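Local coordinates for MccB protein (Escherichia coli, PDB 6OM4), which takes part in the biosynthesis of the nucleotide-peptide antibiotic microcin C7, binding ATP and the formylated MccA peptide and probably acting as an E1-like nucleotidyltransferase, at residues 98-109 and 307-315; 193-201 and 219-229. One frame throughout, in Å; residues are numbered along the deposited sequence.

Contact 1: 98-109 and 307-315; sequences HYQSYGANPVLV and IKFIGKYSE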
loop_
_atom_site.group_PDB
_atom_site.type_symbol
_atom_site.label_atom_id
_atom_site.label_comp_id
_atom_site.label_asym_id
_atom_site.label_seq_id
_atom_site.Cartn_x
_atom_site.Cartn_y
_atom_site.Cartn_z
ATOM N N HIS A 98 14.114 0.451 -3.551
ATOM C CA HIS A 98 12.788 0.439 -4.120
ATOM C C HIS A 98 12.453 1.821 -4.732
ATOM O O HIS A 98 12.094 1.914 -5.912
ATOM C CB HIS A 98 11.792 -0.040 -3.063
ATOM C CG HIS A 98 10.375 0.127 -3.468
ATOM N ND1 HIS A 98 9.748 -0.756 -4.333
ATOM C CD2 HIS A 98 9.445 1.016 -3.069
ATOM C CE1 HIS A 98 8.484 -0.354 -4.461
ATOM N NE2 HIS A 98 8.280 0.724 -3.707
ATOM N N TYR A 99 12.664 2.909 -3.995
ATOM C CA TYR A 99 12.313 4.267 -4.534
ATOM C C TYR A 99 13.183 4.593 -5.767
ATOM O O TYR A 99 12.687 5.147 -6.758
ATOM C CB TYR A 99 12.375 5.364 -3.459
ATOM C CG TYR A 99 11.661 5.047 -2.156
ATOM C CD1 TYR A 99 10.423 4.411 -2.143
ATOM C CD2 TYR A 99 12.213 5.351 -0.911
ATOM C CE1 TYR A 99 9.750 4.127 -0.961
ATOM C CE2 TYR A 99 11.556 5.037 0.277
ATOM C CZ TYR A 99 10.337 4.383 0.261
ATOM O OH TYR A 99 9.722 4.030 1.448
ATOM N N GLN A 100 14.470 4.257 -5.716
ATOM C CA GLN A 100 15.427 4.539 -6.810
ATOM C C GLN A 100 14.952 3.835 -8.070
ATOM O O GLN A 100 15.016 4.404 -9.144
ATOM C CB GLN A 100 16.833 4.015 -6.527
ATOM C CG GLN A 100 17.606 4.775 -5.463
ATOM C CD GLN A 100 18.981 4.236 -5.161
ATOM O OE1 GLN A 100 19.858 4.937 -4.596
ATOM N NE2 GLN A 100 19.160 2.961 -5.406
ATOM N N SER A 101 14.432 2.614 -7.896
ATOM C CA SER A 101 14.027 1.792 -9.014
ATOM C C SER A 101 12.824 2.368 -9.765
ATOM O O SER A 101 12.586 1.913 -10.897
ATOM C CB SER A 101 13.777 0.363 -8.598
ATOM O OG SER A 101 12.506 0.186 -7.970
ATOM N N TYR A 102 12.130 3.361 -9.205
ATOM C CA TYR A 102 11.059 4.093 -9.902
ATOM C C TYR A 102 11.521 5.456 -10.447
ATOM O O TYR A 102 10.670 6.204 -10.898
ATOM C CB TYR A 102 9.864 4.266 -8.970
ATOM C CG TYR A 102 9.134 2.963 -8.826
ATOM C CD1 TYR A 102 8.199 2.558 -9.775
ATOM C CD2 TYR A 102 9.487 2.067 -7.841
ATOM C CE1 TYR A 102 7.582 1.322 -9.689
ATOM C CE2 TYR A 102 8.893 0.814 -7.758
ATOM C CZ TYR A 102 7.938 0.436 -8.683
ATOM O OH TYR A 102 7.337 -0.793 -8.551
ATOM N N GLY A 103 12.812 5.784 -10.351
ATOM C CA GLY A 103 13.343 7.042 -10.857
ATOM C C GLY A 103 13.195 8.168 -9.852
ATOM O O GLY A 103 13.364 9.352 -10.206
ATOM N N ALA A 104 12.997 7.803 -8.571
ATOM C CA ALA A 104 12.786 8.782 -7.495
ATOM C C ALA A 104 14.098 9.068 -6.751
ATOM O O ALA A 104 15.007 8.267 -6.723
ATOM C CB ALA A 104 11.704 8.319 -6.548
ATOM N N ASN A 105 14.191 10.267 -6.168
ATOM C CA ASN A 105 15.221 10.590 -5.162
ATOM C C ASN A 105 14.772 10.023 -3.823
ATOM O O ASN A 105 13.805 10.508 -3.258
ATOM C CB ASN A 105 15.438 12.108 -5.045
ATOM C CG ASN A 105 16.511 12.487 -4.059
ATOM O OD1 ASN A 105 16.852 11.733 -3.137
ATOM N ND2 ASN A 105 17.042 13.698 -4.239
ATOM N N PRO A 106 15.422 8.955 -3.299
ATOM C CA PRO A 106 14.934 8.251 -2.120
ATOM C C PRO A 106 14.893 9.131 -0.855
ATOM O O PRO A 106 14.017 8.951 0.016
ATOM C CB PRO A 106 15.926 7.085 -1.972
ATOM C CG PRO A 106 17.182 7.570 -2.637
ATOM C CD PRO A 106 16.702 8.409 -3.800
ATOM N N VAL A 107 15.805 10.104 -0.764
ATOM C CA VAL A 107 15.811 10.990 0.425
ATOM C C VAL A 107 14.552 11.872 0.427
ATOM O O VAL A 107 14.027 12.183 1.533
ATOM C CB VAL A 107 17.106 11.819 0.551
ATOM C CG1 VAL A 107 17.077 12.772 1.739
ATOM C CG2 VAL A 107 18.342 10.934 0.627
ATOM N N LEU A 108 14.067 12.325 -0.747
ATOM C CA LEU A 108 12.844 13.165 -0.772
ATOM C C LEU A 108 11.586 12.334 -0.470
ATOM O O LEU A 108 10.703 12.789 0.210
ATOM C CB LEU A 108 12.715 13.899 -2.103
ATOM C CG LEU A 108 13.935 14.739 -2.467
ATOM C CD1 LEU A 108 13.720 15.439 -3.810
ATOM C CD2 LEU A 108 14.215 15.769 -1.387
ATOM N N VAL A 109 11.528 11.090 -0.952
ATOM C CA VAL A 109 10.448 10.217 -0.540
ATOM C C VAL A 109 10.456 10.033 0.980
ATOM O O VAL A 109 9.389 10.091 1.652
ATOM C CB VAL A 109 10.531 8.854 -1.243
ATOM C CG1 VAL A 109 9.482 7.925 -0.657
ATOM C CG2 VAL A 109 10.405 9.002 -2.749
ATOM N N ILE A 307 2.073 4.203 1.363
ATOM C CA ILE A 307 3.457 4.650 1.130
ATOM C C ILE A 307 3.542 5.371 -0.214
ATOM O O ILE A 307 4.163 6.428 -0.316
ATOM C CB ILE A 307 4.449 3.470 1.273
ATOM C CG1 ILE A 307 4.499 3.025 2.736
ATOM C CG2 ILE A 307 5.815 3.819 0.740
ATOM C CD1 ILE A 307 5.154 1.693 2.954
ATOM N N LYS A 308 2.884 4.853 -1.250
ATOM C CA LYS A 308 2.920 5.529 -2.569
ATOM C C LYS A 308 2.129 6.833 -2.536
ATOM O O LYS A 308 2.537 7.783 -3.163
ATOM C CB LYS A 308 2.410 4.613 -3.678
ATOM C CG LYS A 308 3.352 3.455 -3.933
ATOM C CD LYS A 308 2.824 2.348 -4.812
ATOM C CE LYS A 308 3.944 1.349 -5.076
ATOM N NZ LYS A 308 3.475 0.168 -5.834
ATOM N N PHE A 309 0.987 6.839 -1.845
ATOM C CA PHE A 309 0.152 8.039 -1.813
ATOM C C PHE A 309 0.966 9.182 -1.180
ATOM O O PHE A 309 0.886 10.352 -1.594
ATOM C CB PHE A 309 -1.135 7.752 -1.029
ATOM C CG PHE A 309 -2.000 8.957 -0.778
ATOM C CD1 PHE A 309 -2.672 9.542 -1.838
ATOM C CD2 PHE A 309 -2.061 9.562 0.459
ATOM C CE1 PHE A 309 -3.462 10.663 -1.638
ATOM C CE2 PHE A 309 -2.851 10.694 0.652
ATOM C CZ PHE A 309 -3.540 11.241 -0.394
ATOM N N ILE A 310 1.621 8.886 -0.077
ATOM C CA ILE A 310 2.410 9.880 0.666
ATOM C C ILE A 310 3.721 10.171 -0.072
ATOM O O ILE A 310 4.169 11.348 -0.125
ATOM C CB ILE A 310 2.697 9.401 2.095
ATOM C CG1 ILE A 310 1.404 9.330 2.915
ATOM C CG2 ILE A 310 3.811 10.223 2.737
ATOM C CD1 ILE A 310 1.561 8.591 4.201
ATOM N N GLY A 311 4.379 9.109 -0.578
ATOM C CA GLY A 311 5.754 9.266 -1.102
ATOM C C GLY A 311 5.831 9.816 -2.519
ATOM O O GLY A 311 6.907 10.331 -2.931
ATOM N N LYS A 312 4.754 9.631 -3.290
ATOM C CA LYS A 312 4.517 10.277 -4.614
ATOM C C LYS A 312 5.450 9.748 -5.718
ATOM O O LYS A 312 5.506 10.347 -6.755
ATOM C CB LYS A 312 4.614 11.815 -4.517
ATOM C CG LYS A 312 3.579 12.480 -3.624
ATOM C CD LYS A 312 2.148 12.184 -4.000
ATOM C CE LYS A 312 1.139 12.775 -3.028
ATOM N NZ LYS A 312 0.641 14.108 -3.448
ATOM N N TYR A 313 6.075 8.580 -5.538
ATOM C CA TYR A 313 7.096 8.080 -6.464
ATOM C C TYR A 313 6.476 7.128 -7.495
ATOM O O TYR A 313 7.076 6.849 -8.556
ATOM C CB TYR A 313 8.214 7.403 -5.692
ATOM C CG TYR A 313 7.806 6.166 -4.944
ATOM C CD1 TYR A 313 7.854 4.907 -5.529
ATOM C CD2 TYR A 313 7.384 6.260 -3.635
ATOM C CE1 TYR A 313 7.504 3.775 -4.820
ATOM C CE2 TYR A 313 7.001 5.137 -2.923
ATOM C CZ TYR A 313 7.049 3.898 -3.528
ATOM O OH TYR A 313 6.708 2.807 -2.784
ATOM N N SER A 314 5.259 6.659 -7.202
ATOM C CA SER A 314 4.537 5.700 -8.062
ATOM C C SER A 314 3.057 5.765 -7.697
ATOM O O SER A 314 2.731 6.112 -6.590
ATOM C CB SER A 314 5.087 4.318 -7.903
ATOM O OG SER A 314 4.458 3.421 -8.817
ATOM N N GLU A 315 2.171 5.486 -8.653
ATOM C CA GLU A 315 0.731 5.689 -8.422
ATOM C C GLU A 315 0.170 4.515 -7.611
ATOM O O GLU A 315 0.360 3.346 -7.979
ATOM C CB GLU A 315 -0.027 5.954 -9.730
ATOM C CG GLU A 315 -0.193 7.450 -10.009
ATOM C CD GLU A 315 -0.757 7.839 -11.375
ATOM O OE1 GLU A 315 -0.268 7.298 -12.403
ATOM O OE2 GLU A 315 -1.689 8.689 -11.422
HETATM O O HOH W 1 5.872 -1.253 -6.314
HETATM O O HOH W 2 9.233 8.263 -9.141
#
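An aromatic cluster of His98, Tyr99, Tyr102 and Tyr313 joins the end of one helix to the turn that follows another. Tyr313 is its centre. Its CG sits between the backbone N and the carbonyl carbon (chi1 64°), and the ring is directed among the other three. Tyr99 CD1 lies over one face of the Tyr313 ring, toward its rim. The two rings are set obliquely, planes at 58°, with Tyr99 CE1 3.5 Å from Tyr313 CE2. Tyr102 CD2 comes to the edge of the same ring, 4.0 Å from Tyr313 CE1. The hydroxyl of Tyr313 is held at the edge of the imidazole by a hydrogen bond, His98 NE2 to Tyr313 OH, 2.8 Å. Either group could be the donor. Ala104 CB packs on Tyr313 CB at 3.7 Å, and Val109 CG2 approaches Gly311 O at 3.7 Å. Val109 CG1 covers the centre of one Tyr99 face. One water joins Tyr102 OH to Lys308 NZ, and a second joins the carbonyl oxygens of Tyr102 and Tyr313. A Schellman motif with Gly103 as its C-prime residue ends helix 93-101. Lys312, with positive phi, follows helix 292-311. Tyr99 also touches Gln110 and Leu113 of helix 106-114, while Ile307 packs on Ile133 and Leu134 of helix 125-136.

Contact 2: 193-201 and 219-229; sequences NINDYTDLH and LINWVNKYCVR. With ND7 (5'-O-[(S)-amino(hydroxy)phosphoryl]adenosine), chain M.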
loop_
_atom_site.group_PDB
_atom_site.type_symbol
_atom_site.label_atom_id
_atom_site.label_comp_id
_atom_site.label_asym_id
_atom_site.label_seq_id
_atom_site.Cartn_x
_atom_site.Cartn_y
_atom_site.Cartn_z
ATOM N N ASN A 193 -14.797 3.432 20.129
ATOM C CA ASN A 193 -15.612 2.601 19.281
ATOM C C ASN A 193 -16.557 3.533 18.516
ATOM O O ASN A 193 -17.353 4.234 19.118
ATOM C CB ASN A 193 -16.414 1.566 20.082
ATOM C CG ASN A 193 -17.023 0.463 19.236
ATOM O OD1 ASN A 193 -16.319 -0.200 18.475
ATOM N ND2 ASN A 193 -18.307 0.196 19.428
ATOM N N ILE A 194 -16.412 3.596 17.196
ATOM C CA ILE A 194 -17.354 4.329 16.384
ATOM C C ILE A 194 -18.621 3.493 16.195
ATOM O O ILE A 194 -18.729 2.700 15.248
ATOM C CB ILE A 194 -16.747 4.733 15.043
ATOM C CG1 ILE A 194 -15.547 5.644 15.269
ATOM C CG2 ILE A 194 -17.807 5.390 14.158
ATOM C CD1 ILE A 194 -14.277 5.035 14.848
ATOM N N ASN A 195 -19.605 3.745 17.055
ATOM C CA ASN A 195 -20.905 3.041 17.000
ATOM C C ASN A 195 -22.034 3.958 16.497
ATOM O O ASN A 195 -23.171 3.489 16.343
ATOM C CB ASN A 195 -21.256 2.425 18.361
ATOM C CG ASN A 195 -21.345 3.421 19.505
ATOM O OD1 ASN A 195 -21.231 4.638 19.334
ATOM N ND2 ASN A 195 -21.576 2.898 20.700
ATOM N N ASP A 196 -21.734 5.251 16.271
ATOM C CA ASP A 196 -22.631 6.163 15.597
ATOM C C ASP A 196 -21.804 7.037 14.662
ATOM O O ASP A 196 -20.644 7.296 14.931
ATOM C CB ASP A 196 -23.402 7.053 16.575
ATOM C CG ASP A 196 -24.650 6.392 17.168
ATOM O OD1 ASP A 196 -25.647 6.137 16.387
ATOM O OD2 ASP A 196 -24.613 6.095 18.393
ATOM N N TYR A 197 -22.449 7.555 13.619
ATOM C CA TYR A 197 -21.803 8.421 12.656
ATOM C C TYR A 197 -21.050 9.572 13.327
ATOM O O TYR A 197 -19.932 9.944 12.918
ATOM C CB TYR A 197 -22.818 8.970 11.657
ATOM C CG TYR A 197 -22.214 9.971 10.725
ATOM C CD1 TYR A 197 -22.174 11.323 11.039
ATOM C CD2 TYR A 197 -21.662 9.568 9.520
ATOM C CE1 TYR A 197 -21.606 12.241 10.174
ATOM C CE2 TYR A 197 -21.129 10.476 8.635
ATOM C CZ TYR A 197 -21.064 11.812 8.972
ATOM O OH TYR A 197 -20.462 12.685 8.100
ATOM N N THR A 198 -21.670 10.160 14.347
ATOM C CA THR A 198 -21.182 11.351 15.003
ATOM C C THR A 198 -19.846 11.126 15.738
ATOM O O THR A 198 -19.056 12.048 15.906
ATOM C CB THR A 198 -22.279 11.885 15.945
ATOM O OG1 THR A 198 -21.937 13.252 16.154
ATOM C CG2 THR A 198 -22.382 11.143 17.256
ATOM N N ASP A 199 -19.539 9.890 16.119
ATOM C CA ASP A 199 -18.265 9.583 16.749
ATOM C C ASP A 199 -17.055 9.844 15.823
ATOM O O ASP A 199 -15.958 9.958 16.298
ATOM C CB ASP A 199 -18.261 8.139 17.251
ATOM C CG ASP A 199 -19.236 7.928 18.406
ATOM O OD1 ASP A 199 -19.505 8.899 19.120
ATOM O OD2 ASP A 199 -19.747 6.803 18.546
ATOM N N LEU A 200 -17.262 9.923 14.504
ATOM C CA LEU A 200 -16.155 10.195 13.556
ATOM C C LEU A 200 -15.565 11.594 13.745
ATOM O O LEU A 200 -14.400 11.810 13.413
ATOM C CB LEU A 200 -16.643 9.971 12.128
ATOM C CG LEU A 200 -16.849 8.507 11.772
ATOM C CD1 LEU A 200 -17.673 8.353 10.502
ATOM C CD2 LEU A 200 -15.505 7.793 11.620
ATOM N N HIS A 201 -16.322 12.503 14.384
ATOM C CA HIS A 201 -15.788 13.805 14.761
ATOM C C HIS A 201 -14.626 13.684 15.760
ATOM O O HIS A 201 -13.888 14.656 15.911
ATOM C CB HIS A 201 -16.908 14.725 15.313
ATOM C CG HIS A 201 -17.936 15.056 14.285
ATOM N ND1 HIS A 201 -17.669 15.895 13.222
ATOM C CD2 HIS A 201 -19.209 14.635 14.120
ATOM C CE1 HIS A 201 -18.728 15.962 12.446
ATOM N NE2 HIS A 201 -19.689 15.219 12.974
ATOM N N LEU A 219 -20.340 0.881 8.552
ATOM C CA LEU A 219 -19.322 1.815 9.027
ATOM C C LEU A 219 -18.616 2.428 7.818
ATOM O O LEU A 219 -18.302 3.615 7.795
ATOM C CB LEU A 219 -18.314 1.074 9.894
ATOM C CG LEU A 219 -17.112 1.881 10.346
ATOM C CD1 LEU A 219 -17.492 3.076 11.182
ATOM C CD2 LEU A 219 -16.169 0.992 11.117
ATOM N N ILE A 220 -18.333 1.591 6.824
ATOM C CA ILE A 220 -17.610 2.078 5.656
ATOM C C ILE A 220 -18.427 3.215 5.019
ATOM O O ILE A 220 -17.873 4.229 4.570
ATOM C CB ILE A 220 -17.288 0.958 4.655
ATOM C CG1 ILE A 220 -16.483 1.495 3.472
ATOM C CG2 ILE A 220 -18.526 0.200 4.193
ATOM C CD1 ILE A 220 -15.203 2.203 3.882
ATOM N N ASN A 221 -19.747 3.070 5.012
ATOM C CA ASN A 221 -20.624 4.138 4.428
ATOM C C ASN A 221 -20.523 5.435 5.235
ATOM O O ASN A 221 -20.423 6.542 4.647
ATOM C CB ASN A 221 -22.059 3.653 4.275
ATOM C CG ASN A 221 -22.150 2.404 3.440
ATOM O OD1 ASN A 221 -22.118 1.301 3.993
ATOM N ND2 ASN A 221 -22.187 2.574 2.125
ATOM N N TRP A 222 -20.509 5.310 6.568
ATOM C CA TRP A 222 -20.331 6.449 7.436
ATOM C C TRP A 222 -18.983 7.125 7.169
ATOM O O TRP A 222 -18.877 8.369 7.118
ATOM C CB TRP A 222 -20.370 6.049 8.905
ATOM C CG TRP A 222 -21.689 5.574 9.398
ATOM C CD1 TRP A 222 -22.908 5.701 8.794
ATOM C CD2 TRP A 222 -21.915 4.944 10.671
ATOM N NE1 TRP A 222 -23.881 5.205 9.628
ATOM C CE2 TRP A 222 -23.292 4.672 10.745
ATOM C CE3 TRP A 222 -21.079 4.559 11.731
ATOM C CZ2 TRP A 222 -23.862 4.058 11.867
ATOM C CZ3 TRP A 222 -21.637 3.911 12.813
ATOM C CH2 TRP A 222 -23.014 3.680 12.881
ATOM N N VAL A 223 -17.928 6.295 7.146
ATOM C CA VAL A 223 -16.556 6.836 6.981
ATOM C C VAL A 223 -16.460 7.596 5.652
ATOM O O VAL A 223 -15.933 8.663 5.566
ATOM C CB VAL A 223 -15.518 5.701 7.079
ATOM C CG1 VAL A 223 -14.142 6.219 6.704
ATOM C CG2 VAL A 223 -15.500 5.067 8.461
ATOM N N ASN A 224 -16.983 6.984 4.606
ATOM C CA ASN A 224 -16.957 7.521 3.286
ATOM C C ASN A 224 -17.616 8.910 3.303
ATOM O O ASN A 224 -17.029 9.885 2.839
ATOM C CB ASN A 224 -17.634 6.562 2.320
ATOM C CG ASN A 224 -17.699 7.102 0.906
ATOM O OD1 ASN A 224 -18.759 7.537 0.416
ATOM N ND2 ASN A 224 -16.557 7.142 0.280
ATOM N N LYS A 225 -18.847 8.990 3.830
ATOM C CA LYS A 225 -19.598 10.263 3.833
ATOM C C LYS A 225 -18.830 11.317 4.633
ATOM O O LYS A 225 -18.639 12.454 4.138
ATOM C CB LYS A 225 -21.030 10.040 4.343
ATOM C CG LYS A 225 -21.771 11.302 4.785
ATOM C CD LYS A 225 -23.266 11.107 5.035
ATOM C CE LYS A 225 -24.042 10.805 3.758
ATOM N NZ LYS A 225 -25.496 11.114 3.878
ATOM N N TYR A 226 -18.344 10.939 5.825
ATOM C CA TYR A 226 -17.608 11.834 6.687
ATOM C C TYR A 226 -16.369 12.360 5.973
ATOM O O TYR A 226 -16.089 13.565 6.046
ATOM C CB TYR A 226 -17.194 11.186 8.008
ATOM C CG TYR A 226 -16.424 12.100 8.926
ATOM C CD1 TYR A 226 -15.059 12.220 8.833
ATOM C CD2 TYR A 226 -17.076 12.909 9.843
ATOM C CE1 TYR A 226 -14.340 13.080 9.641
ATOM C CE2 TYR A 226 -16.369 13.753 10.686
ATOM C CZ TYR A 226 -15.007 13.892 10.542
ATOM O OH TYR A 226 -14.317 14.717 11.392
ATOM N N CYS A 227 -15.630 11.465 5.276
ATOM C CA CYS A 227 -14.344 11.843 4.658
ATOM C C CYS A 227 -14.569 12.733 3.435
ATOM O O CYS A 227 -13.806 13.661 3.217
ATOM C CB CYS A 227 -13.509 10.622 4.276
ATOM S SG CYS A 227 -12.709 9.920 5.746
ATOM N N VAL A 228 -15.637 12.482 2.699
ATOM C CA VAL A 228 -16.013 13.396 1.605
ATOM C C VAL A 228 -16.288 14.784 2.201
ATOM O O VAL A 228 -15.819 15.818 1.662
ATOM C CB VAL A 228 -17.233 12.858 0.833
ATOM C CG1 VAL A 228 -17.780 13.905 -0.107
ATOM C CG2 VAL A 228 -16.921 11.591 0.045
ATOM N N ARG A 229 -17.102 14.830 3.262
ATOM C CA ARG A 229 -17.488 16.133 3.857
ATOM C C ARG A 229 -16.268 16.832 4.474
ATOM O O ARG A 229 -16.160 18.069 4.454
ATOM C CB ARG A 229 -18.589 15.964 4.913
ATOM C CG ARG A 229 -19.948 15.560 4.349
ATOM C CD ARG A 229 -21.065 15.287 5.366
ATOM N NE ARG A 229 -22.372 15.136 4.696
ATOM C CZ ARG A 229 -23.577 15.297 5.270
ATOM N NH1 ARG A 229 -23.680 15.547 6.565
ATOM N NH2 ARG A 229 -24.679 15.207 4.540
HETATM O O1A ND7 M . -11.854 -8.135 13.308
HETATM P PA ND7 M . -10.604 -7.628 12.647
HETATM O O2A ND7 M . -9.375 -8.526 12.668
HETATM N N3A ND7 M . -11.076 -7.352 11.038
HETATM O "O5'" ND7 M . -10.112 -6.234 13.220
HETATM C "C5'" ND7 M . -11.118 -5.177 13.279
HETATM C "C4'" ND7 M . -10.616 -4.203 14.375
HETATM C "C3'" ND7 M . -10.849 -4.866 15.775
HETATM O "O3'" ND7 M . -9.734 -4.816 16.577
HETATM C "C2'" ND7 M . -12.144 -4.089 16.265
HETATM O "O2'" ND7 M . -12.099 -3.892 17.732
HETATM C "C1'" ND7 M . -12.079 -2.888 15.676
HETATM O "O4'" ND7 M . -11.331 -3.128 14.258
HETATM N N9 ND7 M . -13.320 -2.255 15.329
HETATM C C4 ND7 M . -13.674 -0.975 15.630
HETATM C C5 ND7 M . -14.901 -0.762 15.110
HETATM N N7 ND7 M . -15.298 -1.893 14.480
HETATM C C8 ND7 M . -14.326 -2.774 14.610
HETATM N N3 ND7 M . -13.027 -0.009 16.315
HETATM C C2 ND7 M . -13.594 1.151 16.459
HETATM N N1 ND7 M . -14.816 1.386 15.971
HETATM C C6 ND7 M . -15.473 0.478 15.299
HETATM N N6 ND7 M . -16.799 0.759 14.779
#
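The indole of Trp222 lies flat against backbone: one face covers the peptide between Asp196 and Tyr197, with Trp222 CZ3 3.6 Å from Asp196 C. The contact belongs to the Rossmann-like ThiF domain of the E1 enzyme family. It packs the loop after strand 186-191 on helix 219-230, beside the adenine of the bound nucleotide analogue.

Tyr197 CB stands over the five-membered ring of Trp222, 4.2 Å from its centroid and 6° off the normal, a CH-pi contact. The Tyr197 ring turns its edge toward that face in an offset edge-to-face pair, planes at 88°. Its CG is anti to the backbone N (chi1 175°), which sends the ring along the helix. There Tyr197 OH reaches Tyr226 CA at 3.3 Å.

Leu200 packs against both Trp222 and Tyr226. Leu200 CD1 is 3.9 Å from Trp222 CB, and Leu200 CB makes a CH-pi contact over one face of the Tyr226 ring. Tyr226 in turn points its edge at the face of His201. Leu200 also touches Trp209 of strand 208-211, the strand on which Val223 and Cys227 pack.

Ile194 CG2 meets Leu219 CD1 at 3.8 Å at the nucleotide end. His215 O and Asp146 OD1 are also hydrogen-bonded to the ligand. The backbone of Ile194 reads the adenine edge with two hydrogen bonds. Ile194 N donates to ND7 N1 at 3.0 Å, and ND7 N6 donates to Ile194 O at 2.8 Å.

How the contacts relate
From the N terminus, the chain first passes 98-109, at the end of helix 93-101 and the start of helix 106-114. It then runs through three parallel strands of the large mixed sheet, the last of them edge strand 186-191, to the loop 193-201. Strand 208-211 follows, and helix 219-230 closes contact 2, with 17 residues between its segments. The chain continues past Cys257 and Cys260 of the zinc site to the end of helix 292-311, where contact 1 closes a loop of 197 residues. Contact 2 is nested inside that loop. Contact 1 joins the turn between helices 93-101 and 106-114 to the end of helix 292-311; contact 2 ties the loop after strand 186-191 to helix 219-230 beside the nucleotide.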